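Local coordinates for type 2A phosphatase-associated protein 42 (Saccharomyces cerevisiae, PDB 2V0P) that inhibits the PP2A-like phosphatase SIT4, associates with PP2A-type catalytic subunits and takes part in negative regulation of the TOR signalling pathway, at residues Asp10-Tyr15 / Asp76-Leu81; Asn113-Leu118 / Lys122-Leu127; Glu145-Pro150 / Asn218-Leu223. All coordinates share one frame; numbering follows the deposited sequence.

Contact 1: residues Asp10-Tyr15 / Asp76-Leu81; sequences DIISLY and DYYLGL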
ATOM      1  N   ASP A  10      -8.993 -34.049   5.552  1.00 37.49           N
ATOM      2  CA  ASP A  10      -7.869 -34.194   4.617  1.00 36.74           C
ATOM      3  C   ASP A  10      -7.523 -32.860   3.952  1.00 34.51           C
ATOM      4  O   ASP A  10      -6.367 -32.543   3.832  1.00 35.44           O
ATOM      5  CB  ASP A  10      -8.138 -35.278   3.570  1.00 38.40           C
ATOM      6  CG  ASP A  10      -8.246 -36.659   4.172  1.00 42.49           C
ATOM      7  OD1 ASP A  10      -7.931 -36.822   5.375  1.00 47.51           O
ATOM      8  OD2 ASP A  10      -8.630 -37.606   3.433  1.00 47.39           O
ATOM      9  N   ILE A  11      -8.521 -32.099   3.559  1.00 32.21           N
ATOM     10  CA  ILE A  11      -8.358 -30.795   2.939  1.00 33.33           C
ATOM     11  C   ILE A  11      -7.585 -29.886   3.906  1.00 33.48           C
ATOM     12  O   ILE A  11      -6.559 -29.282   3.522  1.00 34.55           O
ATOM     13  CB  ILE A  11      -9.691 -30.190   2.439  1.00 29.03           C
ATOM     14  CG1 ILE A  11     -10.168 -30.966   1.204  1.00 35.99           C
ATOM     15  CG2 ILE A  11      -9.514 -28.653   2.111  1.00 36.13           C
ATOM     16  CD1 ILE A  11     -11.595 -30.890   0.858  1.00 30.92           C
ATOM     17  N   ILE A  12      -7.989 -29.892   5.179  1.00 31.37           N
ATOM     18  CA  ILE A  12      -7.450 -28.925   6.109  1.00 37.29           C
ATOM     19  C   ILE A  12      -6.001 -29.277   6.399  1.00 36.42           C
ATOM     20  O   ILE A  12      -5.144 -28.405   6.501  1.00 37.07           O
ATOM     21  CB  ILE A  12      -8.284 -28.865   7.423  1.00 36.58           C
ATOM     22  CG1 ILE A  12      -9.683 -28.337   7.165  1.00 39.69           C
ATOM     23  CG2 ILE A  12      -7.532 -28.116   8.513  1.00 41.80           C
ATOM     24  CD1 ILE A  12      -9.845 -27.559   5.936  1.00 46.50           C
ATOM     25  N   SER A  13      -5.733 -30.574   6.456  1.00 37.15           N
ATOM     26  CA  SER A  13      -4.395 -31.080   6.637  1.00 36.93           C
ATOM     27  C   SER A  13      -3.459 -30.729   5.456  1.00 37.25           C
ATOM     28  O   SER A  13      -2.318 -30.412   5.668  1.00 37.15           O
ATOM     29  CB  SER A  13      -4.446 -32.568   6.874  1.00 37.59           C
ATOM     30  OG  SER A  13      -3.172 -33.063   7.185  1.00 41.33           O
ATOM     31  N   LEU A  14      -3.955 -30.818   4.227  1.00 37.85           N
ATOM     32  CA  LEU A  14      -3.156 -30.464   3.062  1.00 38.16           C
ATOM     33  C   LEU A  14      -2.791 -28.987   3.173  1.00 36.80           C
ATOM     34  O   LEU A  14      -1.660 -28.645   3.002  1.00 37.73           O
ATOM     35  CB  LEU A  14      -3.889 -30.745   1.753  1.00 38.10           C
ATOM     36  CG  LEU A  14      -4.003 -32.219   1.346  1.00 39.03           C
ATOM     37  CD1 LEU A  14      -4.964 -32.366   0.188  1.00 43.57           C
ATOM     38  CD2 LEU A  14      -2.648 -32.800   1.009  1.00 43.25           C
ATOM     39  N   TYR A  15      -3.767 -28.170   3.510  1.00 36.78           N
ATOM     40  CA  TYR A  15      -3.589 -26.757   3.738  1.00 37.98           C
ATOM     41  C   TYR A  15      -2.488 -26.480   4.757  1.00 38.09           C
ATOM     42  O   TYR A  15      -1.524 -25.831   4.424  1.00 37.68           O
ATOM     43  CB  TYR A  15      -4.894 -26.051   4.135  1.00 38.89           C
ATOM     44  CG  TYR A  15      -4.654 -24.579   4.378  1.00 36.49           C
ATOM     45  CD1 TYR A  15      -4.427 -23.701   3.288  1.00 41.50           C
ATOM     46  CD2 TYR A  15      -4.566 -24.073   5.658  1.00 39.54           C
ATOM     47  CE1 TYR A  15      -4.174 -22.340   3.489  1.00 36.93           C
ATOM     48  CE2 TYR A  15      -4.300 -22.692   5.895  1.00 39.81           C
ATOM     49  CZ  TYR A  15      -4.102 -21.845   4.800  1.00 40.89           C
ATOM     50  OH  TYR A  15      -3.840 -20.519   5.020  1.00 40.79           O
ATOM     51  N   ASP A  76     -16.090 -21.920   3.330  1.00 36.94           N
ATOM     52  CA  ASP A  76     -15.754 -20.702   2.616  1.00 35.98           C
ATOM     53  C   ASP A  76     -14.487 -20.015   3.139  1.00 38.29           C
ATOM     54  O   ASP A  76     -13.785 -19.366   2.335  1.00 38.22           O
ATOM     55  CB  ASP A  76     -16.905 -19.753   2.628  1.00 38.63           C
ATOM     56  CG  ASP A  76     -18.097 -20.294   1.904  1.00 39.40           C
ATOM     57  OD1 ASP A  76     -17.910 -20.737   0.758  1.00 46.28           O
ATOM     58  OD2 ASP A  76     -19.200 -20.271   2.498  1.00 42.40           O
ATOM     59  N   TYR A  77     -14.190 -20.132   4.455  1.00 35.46           N
ATOM     60  CA  TYR A  77     -12.996 -19.587   4.987  1.00 34.99           C
ATOM     61  C   TYR A  77     -11.780 -20.251   4.289  1.00 36.08           C
ATOM     62  O   TYR A  77     -10.865 -19.559   3.847  1.00 32.07           O
ATOM     63  CB  TYR A  77     -12.886 -19.734   6.495  1.00 35.45           C
ATOM     64  CG  TYR A  77     -11.569 -19.397   7.139  1.00 32.04           C
ATOM     65  CD1 TYR A  77     -11.105 -18.039   7.279  1.00 32.74           C
ATOM     66  CD2 TYR A  77     -10.761 -20.399   7.659  1.00 29.90           C
ATOM     67  CE1 TYR A  77      -9.898 -17.776   7.896  1.00 27.34           C
ATOM     68  CE2 TYR A  77      -9.595 -20.095   8.273  1.00 36.11           C
ATOM     69  CZ  TYR A  77      -9.180 -18.732   8.369  1.00 30.93           C
ATOM     70  OH  TYR A  77      -8.039 -18.463   8.966  1.00 30.86           O
ATOM     71  N   TYR A  78     -11.812 -21.584   4.203  1.00 33.77           N
ATOM     72  CA  TYR A  78     -10.721 -22.318   3.692  1.00 33.30           C
ATOM     73  C   TYR A  78     -10.584 -22.046   2.134  1.00 35.07           C
ATOM     74  O   TYR A  78      -9.504 -22.029   1.634  1.00 33.82           O
ATOM     75  CB  TYR A  78     -10.887 -23.819   4.043  1.00 36.46           C
ATOM     76  CG  TYR A  78     -10.337 -24.116   5.411  1.00 33.27           C
ATOM     77  CD1 TYR A  78     -11.159 -24.316   6.482  1.00 35.94           C
ATOM     78  CD2 TYR A  78      -8.967 -24.105   5.630  1.00 36.57           C
ATOM     79  CE1 TYR A  78     -10.661 -24.562   7.707  1.00 38.60           C
ATOM     80  CE2 TYR A  78      -8.443 -24.324   6.880  1.00 41.26           C
ATOM     81  CZ  TYR A  78      -9.308 -24.558   7.913  1.00 40.31           C
ATOM     82  OH  TYR A  78      -8.815 -24.807   9.165  1.00 42.22           O
ATOM     83  N   LEU A  79     -11.684 -21.870   1.436  1.00 35.24           N
ATOM     84  CA  LEU A  79     -11.667 -21.506   0.045  1.00 37.25           C
ATOM     85  C   LEU A  79     -10.985 -20.120  -0.087  1.00 36.95           C
ATOM     86  O   LEU A  79     -10.140 -19.946  -0.923  1.00 38.16           O
ATOM     87  CB  LEU A  79     -13.059 -21.531  -0.577  1.00 36.05           C
ATOM     88  CG  LEU A  79     -13.782 -22.864  -0.969  1.00 33.39           C
ATOM     89  CD1 LEU A  79     -15.096 -22.505  -1.456  1.00 33.56           C
ATOM     90  CD2 LEU A  79     -13.068 -23.656  -2.008  1.00 33.48           C
ATOM     91  N   GLY A  80     -11.357 -19.178   0.772  1.00 36.92           N
ATOM     92  CA  GLY A  80     -10.654 -17.882   0.872  1.00 35.59           C
ATOM     93  C   GLY A  80      -9.157 -17.981   0.944  1.00 31.92           C
ATOM     94  O   GLY A  80      -8.458 -17.353   0.159  1.00 35.30           O
ATOM     95  N   LEU A  81      -8.681 -18.769   1.866  1.00 31.83           N
ATOM     96  CA  LEU A  81      -7.297 -18.979   2.102  1.00 34.54           C
ATOM     97  C   LEU A  81      -6.575 -19.668   0.893  1.00 34.22           C
ATOM     98  O   LEU A  81      -5.455 -19.292   0.509  1.00 35.12           O
ATOM     99  CB  LEU A  81      -7.111 -19.793   3.337  1.00 33.75           C
ATOM    100  CG  LEU A  81      -7.449 -19.229   4.696  1.00 35.66           C
ATOM    101  CD1 LEU A  81      -7.197 -20.312   5.677  1.00 38.28           C
ATOM    102  CD2 LEU A  81      -6.580 -17.982   4.977  1.00 36.24           C
TER
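The carbonyl oxygen of Leu81, a residue packed against the ring of Tyr15, is gripped by two donors from the chain just beyond, Ser84 OG and Arg85 NH1. Between the two segments themselves no hydrogen bond forms: this is a helix-helix contact inside the tetratricopeptide repeat-like fold, joining helix 4-19 to helix 75-83. The two segments run in roughly the same direction, at 30° to each other. Their axes come no closer than 11.5 Å, a distance bridged by the side chains of Ile12, Tyr15, Tyr78 and Leu81. Ile12 crosses Tyr78 at about a right angle, and an almost eclipsed second torsion (chi2 -21°) sets its CD1 over the middle of the ring. There CD1 sits 3.3 Å from the centroid of the Tyr78 ring, almost exactly on the ring normal, in a close CH-pi contact. The opposite face of the same ring takes CD2 of its neighbour Tyr77, so the phenol is sandwiched, while Leu42 of helix 29-52 also touches it. Tyr78 turns its edge toward the face of Tyr15 in an offset edge-to-face pair, planes at 77° and centroids 5.9 Å apart. Beyond that pair, the far end of the Tyr15 phenol reaches the branched end of Leu81, with Tyr15 OH 3.4 Å from Leu81 CD1.

Contact 2: residues Asn113-Leu118 / Lys122-Leu127; sequences NFLTLL and KLLDPL
With CG of Leu124 anti to the backbone nitrogen (chi1 -159°) and CG of Leu118 beside its own, the two side chains are placed for their CD1 methyls to meet. Leu124 CD1 comes against two leucines of the preceding helix, 4.0 Å from Leu118 CD1 and 4.1 Å from Leu115 CD2. Its other methyl, CD2, rests 3.7 Å from the carbonyl oxygen Leu115 O. Leu123 folds back as well, its CD1 touching Leu118 CD2. What turns the chain here is a Schellman motif closing helix 93-120, with Lys122 as its C-prime residue at a positive phi of 56°. Leu123 N donates to Leu118 O at 2.8 Å, from a position 37° above the carbonyl plane. The next helix, 126-133, starts at once: Asp125 is its N-cap, accepting from Leu127 N through OD1 (3.0 Å), while OD2 is bound by Arg172 and His209. A backbone bond thus closes the first helix, a side-chain carboxylate caps the second, and leucine methyls pack between them. The negative charge of the Asp125 carboxylate is probably favoured both by the start of the helix and by its salt bridge to Arg172.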
ATOM      1  N   ASN A 113     -18.641 -14.508   1.889  1.00 34.33           N
ATOM      2  CA  ASN A 113     -19.535 -15.659   2.033  1.00 35.46           C
ATOM      3  C   ASN A 113     -19.454 -16.267   3.442  1.00 34.24           C
ATOM      4  O   ASN A 113     -20.449 -16.387   4.072  1.00 36.16           O
ATOM      5  CB  ASN A 113     -19.183 -16.703   0.955  1.00 33.69           C
ATOM      6  CG  ASN A 113     -19.603 -16.278  -0.413  1.00 34.76           C
ATOM      7  OD1 ASN A 113     -20.286 -15.303  -0.554  1.00 38.44           O
ATOM      8  ND2 ASN A 113     -19.223 -17.048  -1.450  1.00 34.77           N
ATOM      9  N   PHE A 114     -18.248 -16.562   3.927  1.00 35.28           N
ATOM     10  CA  PHE A 114     -18.000 -17.112   5.223  1.00 34.89           C
ATOM     11  C   PHE A 114     -18.610 -16.211   6.347  1.00 34.27           C
ATOM     12  O   PHE A 114     -19.308 -16.698   7.125  1.00 32.98           O
ATOM     13  CB  PHE A 114     -16.528 -17.353   5.424  1.00 34.91           C
ATOM     14  CG  PHE A 114     -16.129 -17.757   6.827  1.00 38.28           C
ATOM     15  CD1 PHE A 114     -16.655 -18.923   7.438  1.00 27.59           C
ATOM     16  CD2 PHE A 114     -15.197 -17.010   7.527  1.00 32.47           C
ATOM     17  CE1 PHE A 114     -16.293 -19.285   8.716  1.00 33.12           C
ATOM     18  CE2 PHE A 114     -14.785 -17.418   8.853  1.00 38.69           C
ATOM     19  CZ  PHE A 114     -15.371 -18.560   9.443  1.00 35.48           C
ATOM     20  N   LEU A 115     -18.334 -14.906   6.359  1.00 34.53           N
ATOM     21  CA  LEU A 115     -18.842 -14.006   7.375  1.00 34.14           C
ATOM     22  C   LEU A 115     -20.337 -13.872   7.274  1.00 33.28           C
ATOM     23  O   LEU A 115     -21.037 -13.808   8.275  1.00 34.85           O
ATOM     24  CB  LEU A 115     -18.152 -12.592   7.294  1.00 32.99           C
ATOM     25  CG  LEU A 115     -16.634 -12.592   7.390  1.00 31.17           C
ATOM     26  CD1 LEU A 115     -16.052 -11.149   7.218  1.00 38.28           C
ATOM     27  CD2 LEU A 115     -16.030 -13.226   8.620  1.00 28.23           C
ATOM     28  N   THR A 116     -20.844 -13.809   6.069  1.00 32.10           N
ATOM     29  CA  THR A 116     -22.212 -13.670   5.892  1.00 32.30           C
ATOM     30  C   THR A 116     -22.942 -14.931   6.497  1.00 34.00           C
ATOM     31  O   THR A 116     -23.973 -14.805   7.154  1.00 34.11           O
ATOM     32  CB  THR A 116     -22.497 -13.527   4.470  1.00 33.69           C
ATOM     33  OG1 THR A 116     -21.987 -12.247   4.041  1.00 38.57           O
ATOM     34  CG2 THR A 116     -23.983 -13.625   4.191  1.00 31.29           C
ATOM     35  N   LEU A 117     -22.322 -16.087   6.297  1.00 33.95           N
ATOM     36  CA  LEU A 117     -22.855 -17.361   6.788  1.00 35.45           C
ATOM     37  C   LEU A 117     -22.862 -17.337   8.301  1.00 34.61           C
ATOM     38  O   LEU A 117     -23.869 -17.707   8.877  1.00 35.35           O
ATOM     39  CB  LEU A 117     -22.023 -18.535   6.301  1.00 34.90           C
ATOM     40  CG  LEU A 117     -22.468 -19.955   6.730  1.00 36.63           C
ATOM     41  CD1 LEU A 117     -23.784 -20.261   6.168  1.00 37.13           C
ATOM     42  CD2 LEU A 117     -21.469 -20.910   6.217  1.00 35.31           C
ATOM     43  N   LEU A 118     -21.771 -16.891   8.929  1.00 32.11           N
ATOM     44  CA  LEU A 118     -21.728 -16.823  10.388  1.00 35.00           C
ATOM     45  C   LEU A 118     -22.772 -15.849  10.936  1.00 35.92           C
ATOM     46  O   LEU A 118     -23.465 -16.138  11.935  1.00 37.35           O
ATOM     47  CB  LEU A 118     -20.356 -16.478  10.932  1.00 32.97           C
ATOM     48  CG  LEU A 118     -19.186 -17.403  10.751  1.00 35.13           C
ATOM     49  CD1 LEU A 118     -17.938 -16.710  11.273  1.00 40.39           C
ATOM     50  CD2 LEU A 118     -19.403 -18.712  11.465  1.00 38.66           C
ATOM     51  N   LYS A 122     -26.102 -16.168  13.379  1.00 36.63           N
ATOM     52  CA  LYS A 122     -26.012 -15.305  14.550  1.00 37.05           C
ATOM     53  C   LYS A 122     -24.790 -15.682  15.375  1.00 36.84           C
ATOM     54  O   LYS A 122     -24.892 -15.864  16.576  1.00 37.45           O
ATOM     55  CB  LYS A 122     -27.314 -15.379  15.357  1.00 37.02           C
ATOM     56  CG  LYS A 122     -28.541 -14.901  14.596  1.00 37.99           C
ATOM     57  CD  LYS A 122     -29.695 -14.534  15.525  1.00 46.29           C
ATOM     58  CE  LYS A 122     -29.396 -13.235  16.322  1.00 49.08           C
ATOM     59  NZ  LYS A 122     -30.415 -12.908  17.361  1.00 51.40           N
ATOM     60  N   LEU A 123     -23.636 -15.815  14.708  1.00 36.09           N
ATOM     61  CA  LEU A 123     -22.389 -16.167  15.346  1.00 36.30           C
ATOM     62  C   LEU A 123     -21.338 -15.065  15.264  1.00 36.49           C
ATOM     63  O   LEU A 123     -20.322 -15.133  15.914  1.00 37.12           O
ATOM     64  CB  LEU A 123     -21.812 -17.481  14.795  1.00 37.61           C
ATOM     65  CG  LEU A 123     -22.481 -18.779  15.252  1.00 40.71           C
ATOM     66  CD1 LEU A 123     -22.009 -19.974  14.440  1.00 43.68           C
ATOM     67  CD2 LEU A 123     -22.230 -18.986  16.743  1.00 43.46           C
ATOM     68  N   LEU A 124     -21.619 -14.027  14.518  1.00 36.38           N
ATOM     69  CA  LEU A 124     -20.582 -13.089  14.157  1.00 37.42           C
ATOM     70  C   LEU A 124     -20.271 -12.070  15.292  1.00 36.11           C
ATOM     71  O   LEU A 124     -21.103 -11.297  15.676  1.00 38.27           O
ATOM     72  CB  LEU A 124     -20.926 -12.430  12.806  1.00 37.11           C
ATOM     73  CG  LEU A 124     -19.743 -11.791  12.031  1.00 37.79           C
ATOM     74  CD1 LEU A 124     -18.605 -12.771  11.804  1.00 37.25           C
ATOM     75  CD2 LEU A 124     -20.203 -11.188  10.717  1.00 36.20           C
ATOM     76  N   ASP A 125     -19.078 -12.151  15.837  1.00 36.48           N
ATOM     77  CA  ASP A 125     -18.499 -11.098  16.670  1.00 37.66           C
ATOM     78  C   ASP A 125     -18.937  -9.708  16.174  1.00 37.07           C
ATOM     79  O   ASP A 125     -18.830  -9.416  14.988  1.00 37.27           O
ATOM     80  CB  ASP A 125     -16.976 -11.210  16.588  1.00 39.21           C
ATOM     81  CG  ASP A 125     -16.265 -10.440  17.684  1.00 40.50           C
ATOM     82  OD1 ASP A 125     -16.577  -9.252  17.872  1.00 44.42           O
ATOM     83  OD2 ASP A 125     -15.376 -11.021  18.341  1.00 41.11           O
ATOM     84  N   PRO A 126     -19.426  -8.846  17.070  1.00 38.16           N
ATOM     85  CA  PRO A 126     -19.931  -7.594  16.539  1.00 37.93           C
ATOM     86  C   PRO A 126     -18.809  -6.713  15.932  1.00 36.81           C
ATOM     87  O   PRO A 126     -19.081  -5.915  15.059  1.00 37.38           O
ATOM     88  CB  PRO A 126     -20.604  -6.958  17.735  1.00 37.72           C
ATOM     89  CG  PRO A 126     -19.897  -7.516  18.904  1.00 39.86           C
ATOM     90  CD  PRO A 126     -19.512  -8.895  18.539  1.00 37.91           C
ATOM     91  N   LEU A 127     -17.570  -6.893  16.376  1.00 36.35           N
ATOM     92  CA  LEU A 127     -16.428  -6.222  15.818  1.00 35.93           C
ATOM     93  C   LEU A 127     -16.286  -6.587  14.334  1.00 37.10           C
ATOM     94  O   LEU A 127     -15.950  -5.745  13.479  1.00 36.60           O
ATOM     95  CB  LEU A 127     -15.171  -6.623  16.574  1.00 36.87           C
ATOM     96  CG  LEU A 127     -13.845  -5.885  16.236  1.00 40.08           C
ATOM     97  CD1 LEU A 127     -12.879  -5.894  17.401  1.00 42.49           C
ATOM     98  CD2 LEU A 127     -13.164  -6.471  15.011  1.00 41.84           C
TER

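Contact 3: residues Glu145-Pro150 / Asn218-Leu223; sequences ELYAQP and NIEQNL
Glu220 reaches out from helix 199-231 as an extended chain, lying obliquely against Leu146 near its root and crossing Tyr147 at about a right angle near its end. The contact joins this long last helix of the tetratricopeptide repeat-like fold to the weakly bonded helical turn at 143-146 and the loop that follows. Both leucine and glutamate have CG anti to the backbone nitrogen (chi1 -161° and -163°), and both residues start out toward the other segment. Leu146 CD2 packs on the aliphatic part of the glutamate, 3.8 Å from Glu220 CB. Farther out, Tyr147 CE1 lies 3.8 Å from Glu220 CD, with the ring and carboxylate planes turned 58° from one another, a skewed approach without stacking. The carboxylate's strongest polar partner is Lys166 of helix 156-186, which forms a salt bridge to OE2 and itself touches Tyr147. Glu220 OE2 also accepts from a water at 2.6 Å, and that water is weakly linked to Gln149 NE2. Leu161 of the second subunit packs on Glu220 too, so the residue lies close to the dimer interface. With an alanine here, Lys166 would probably lose this charged mate, and the water at Tyr147 OH its carboxylate acceptor. The other carboxylate oxygen serves that second water, which bridges the two side chains: it accepts from Tyr147 OH at 2.7 Å and donates to Glu220 OE1 at 2.7 Å.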
ATOM      1  N   GLU A 145     -13.924   1.015   3.427  1.00 43.80           N
ATOM      2  CA  GLU A 145     -15.128   0.700   4.228  1.00 42.69           C
ATOM      3  C   GLU A 145     -14.837  -0.182   5.438  1.00 42.27           C
ATOM      4  O   GLU A 145     -15.660  -0.364   6.349  1.00 44.42           O
ATOM      5  CB  GLU A 145     -16.177   0.003   3.347  1.00 42.47           C
ATOM      6  CG  GLU A 145     -16.681   0.854   2.178  1.00 42.00           C
ATOM      7  CD  GLU A 145     -17.582   0.088   1.242  1.00 41.33           C
ATOM      8  OE1 GLU A 145     -17.255  -1.060   0.897  1.00 45.65           O
ATOM      9  OE2 GLU A 145     -18.625   0.626   0.861  1.00 40.84           O
ATOM     10  N   LEU A 146     -13.663  -0.759   5.431  1.00 41.44           N
ATOM     11  CA  LEU A 146     -13.249  -1.671   6.427  1.00 41.23           C
ATOM     12  C   LEU A 146     -12.688  -0.971   7.671  1.00 42.04           C
ATOM     13  O   LEU A 146     -12.907  -1.420   8.803  1.00 42.22           O
ATOM     14  CB  LEU A 146     -12.219  -2.565   5.780  1.00 41.76           C
ATOM     15  CG  LEU A 146     -11.819  -3.897   6.317  1.00 41.40           C
ATOM     16  CD1 LEU A 146     -12.961  -4.953   6.289  1.00 41.53           C
ATOM     17  CD2 LEU A 146     -10.649  -4.297   5.460  1.00 37.33           C
ATOM     18  N   TYR A 147     -11.970   0.125   7.440  1.00 41.62           N
ATOM     19  CA  TYR A 147     -11.425   0.981   8.490  1.00 41.55           C
ATOM     20  C   TYR A 147     -11.544   2.410   8.007  1.00 42.66           C
ATOM     21  O   TYR A 147     -11.566   2.659   6.792  1.00 44.40           O
ATOM     22  CB  TYR A 147      -9.955   0.681   8.750  1.00 39.30           C
ATOM     23  CG  TYR A 147      -9.620  -0.702   9.278  1.00 39.53           C
ATOM     24  CD1 TYR A 147      -9.008  -1.631   8.470  1.00 34.02           C
ATOM     25  CD2 TYR A 147      -9.880  -1.039  10.598  1.00 39.65           C
ATOM     26  CE1 TYR A 147      -8.673  -2.877   8.930  1.00 36.69           C
ATOM     27  CE2 TYR A 147      -9.568  -2.292  11.084  1.00 41.77           C
ATOM     28  CZ  TYR A 147      -8.975  -3.202  10.255  1.00 37.67           C
ATOM     29  OH  TYR A 147      -8.643  -4.389  10.780  1.00 36.56           O
ATOM     30  N   ALA A 148     -11.630   3.353   8.941  1.00 43.56           N
ATOM     31  CA  ALA A 148     -11.456   4.766   8.603  1.00 44.49           C
ATOM     32  C   ALA A 148     -10.044   4.933   8.030  1.00 44.55           C
ATOM     33  O   ALA A 148      -9.121   4.263   8.485  1.00 45.02           O
ATOM     34  CB  ALA A 148     -11.645   5.619   9.838  1.00 44.65           C
ATOM     35  N   GLN A 149      -9.875   5.788   7.015  1.00 44.15           N
ATOM     36  CA  GLN A 149      -8.565   5.966   6.380  1.00 43.57           C
ATOM     37  C   GLN A 149      -8.162   7.447   6.425  1.00 42.72           C
ATOM     38  O   GLN A 149      -9.023   8.303   6.301  1.00 42.34           O
ATOM     39  CB  GLN A 149      -8.578   5.487   4.923  1.00 44.08           C
ATOM     40  CG  GLN A 149      -9.099   4.081   4.691  1.00 44.21           C
ATOM     41  CD  GLN A 149      -8.123   2.965   5.070  1.00 44.22           C
ATOM     42  OE1 GLN A 149      -7.000   3.197   5.535  1.00 40.93           O
ATOM     43  NE2 GLN A 149      -8.566   1.745   4.877  1.00 46.21           N
ATOM     44  N   PRO A 150      -6.867   7.749   6.620  1.00 42.32           N
ATOM     45  CA  PRO A 150      -6.541   9.178   6.688  1.00 43.13           C
ATOM     46  C   PRO A 150      -6.869   9.832   5.349  1.00 43.60           C
ATOM     47  O   PRO A 150      -6.643   9.213   4.294  1.00 44.13           O
ATOM     48  CB  PRO A 150      -5.034   9.184   6.937  1.00 42.77           C
ATOM     49  CG  PRO A 150      -4.559   7.837   6.493  1.00 43.72           C
ATOM     50  CD  PRO A 150      -5.675   6.900   6.750  1.00 42.03           C
ATOM     51  N   ASN A 218      -7.203 -10.987   6.271  1.00 33.77           N
ATOM     52  CA  ASN A 218      -7.020 -11.481   4.957  1.00 32.29           C
ATOM     53  C   ASN A 218      -7.767 -10.646   3.955  1.00 32.46           C
ATOM     54  O   ASN A 218      -7.270 -10.454   2.826  1.00 33.08           O
ATOM     55  CB  ASN A 218      -7.432 -12.970   4.893  1.00 33.89           C
ATOM     56  CG  ASN A 218      -6.718 -13.806   5.880  1.00 31.40           C
ATOM     57  OD1 ASN A 218      -5.618 -13.570   6.196  1.00 44.06           O
ATOM     58  ND2 ASN A 218      -7.418 -14.785   6.450  1.00 41.90           N
ATOM     59  N   ILE A 219      -8.969 -10.180   4.314  1.00 29.46           N
ATOM     60  CA  ILE A 219      -9.723  -9.388   3.408  1.00 30.01           C
ATOM     61  C   ILE A 219      -8.875  -8.056   3.180  1.00 29.36           C
ATOM     62  O   ILE A 219      -8.785  -7.630   2.112  1.00 30.52           O
ATOM     63  CB  ILE A 219     -11.109  -9.050   3.869  1.00 29.82           C
ATOM     64  CG1 ILE A 219     -12.044 -10.305   3.698  1.00 31.53           C
ATOM     65  CG2 ILE A 219     -11.722  -7.929   3.020  1.00 28.29           C
ATOM     66  CD1 ILE A 219     -13.345 -10.184   4.355  1.00 31.47           C
ATOM     67  N   GLU A 220      -8.325  -7.499   4.213  1.00 28.92           N
ATOM     68  CA  GLU A 220      -7.532  -6.199   4.088  1.00 30.76           C
ATOM     69  C   GLU A 220      -6.323  -6.398   3.163  1.00 33.02           C
ATOM     70  O   GLU A 220      -6.089  -5.595   2.197  1.00 34.99           O
ATOM     71  CB  GLU A 220      -7.096  -5.704   5.475  1.00 33.21           C
ATOM     72  CG  GLU A 220      -6.676  -4.235   5.494  1.00 29.60           C
ATOM     73  CD  GLU A 220      -5.796  -3.864   6.667  1.00 31.20           C
ATOM     74  OE1 GLU A 220      -5.348  -4.739   7.440  1.00 36.02           O
ATOM     75  OE2 GLU A 220      -5.529  -2.675   6.802  1.00 41.04           O
ATOM     76  N   GLN A 221      -5.584  -7.465   3.417  1.00 32.87           N
ATOM     77  CA  GLN A 221      -4.375  -7.766   2.704  1.00 33.33           C
ATOM     78  C   GLN A 221      -4.731  -8.002   1.251  1.00 33.61           C
ATOM     79  O   GLN A 221      -4.099  -7.455   0.420  1.00 33.38           O
ATOM     80  CB  GLN A 221      -3.677  -8.965   3.278  1.00 36.16           C
ATOM     81  CG  GLN A 221      -2.701  -9.617   2.355  1.00 37.22           C
ATOM     82  CD  GLN A 221      -1.456  -8.750   2.102  1.00 41.51           C
ATOM     83  OE1 GLN A 221      -0.988  -8.041   2.988  1.00 45.41           O
ATOM     84  NE2 GLN A 221      -0.922  -8.826   0.899  1.00 39.87           N
ATOM     85  N   ASN A 222      -5.798  -8.747   0.969  1.00 31.14           N
ATOM     86  CA  ASN A 222      -6.134  -9.008  -0.422  1.00 33.32           C
ATOM     87  C   ASN A 222      -6.666  -7.779  -1.194  1.00 31.79           C
ATOM     88  O   ASN A 222      -6.435  -7.630  -2.365  1.00 32.83           O
ATOM     89  CB  ASN A 222      -7.084 -10.236  -0.518  1.00 31.04           C
ATOM     90  CG  ASN A 222      -6.428 -11.537  -0.086  1.00 32.11           C
ATOM     91  OD1 ASN A 222      -5.256 -11.595   0.219  1.00 43.77           O
ATOM     92  ND2 ASN A 222      -7.205 -12.574  -0.011  1.00 38.88           N
ATOM     93  N   LEU A 223      -7.402  -6.913  -0.537  1.00 31.65           N
ATOM     94  CA  LEU A 223      -7.909  -5.759  -1.154  1.00 31.21           C
ATOM     95  C   LEU A 223      -6.737  -4.804  -1.464  1.00 30.78           C
ATOM     96  O   LEU A 223      -6.636  -4.364  -2.537  1.00 31.88           O
ATOM     97  CB  LEU A 223      -8.920  -5.080  -0.235  1.00 33.02           C
ATOM     98  CG  LEU A 223     -10.276  -5.805  -0.201  1.00 33.38           C
ATOM     99  CD1 LEU A 223     -11.280  -4.963   0.599  1.00 36.37           C
ATOM    100  CD2 LEU A 223     -10.779  -6.028  -1.589  1.00 34.09           C
TER
HETATM  101  O   HOH W   1      -6.884  -5.885   9.392  1.00 25.60           O
HETATM  102  O   HOH W   2      -6.008  -0.504   5.519  1.00 22.62           O

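How the contacts relate
The three contacts follow one another in series along this N-terminal part of the protein, each closing before the next opens, yet in space they form one connected helical body. Contacts 1 and 2 have centres about 18 Å apart and meet where Asp76 and Tyr77 pack on Asn113 and Phe114 of helix 93-120. Contact 3 lies about 17 Å from contact 2, centre to centre, joined to it through Leu115 and Ile219. Contacts 1 and 3, about 23 Å apart and on opposite sides of the chain's centre, still touch through Leu81 and Asn218. Helix 199-231 packs on helices 75-83 and 93-120 and on the 143-150 region, so helices distant in sequence meet in one TPR-like body.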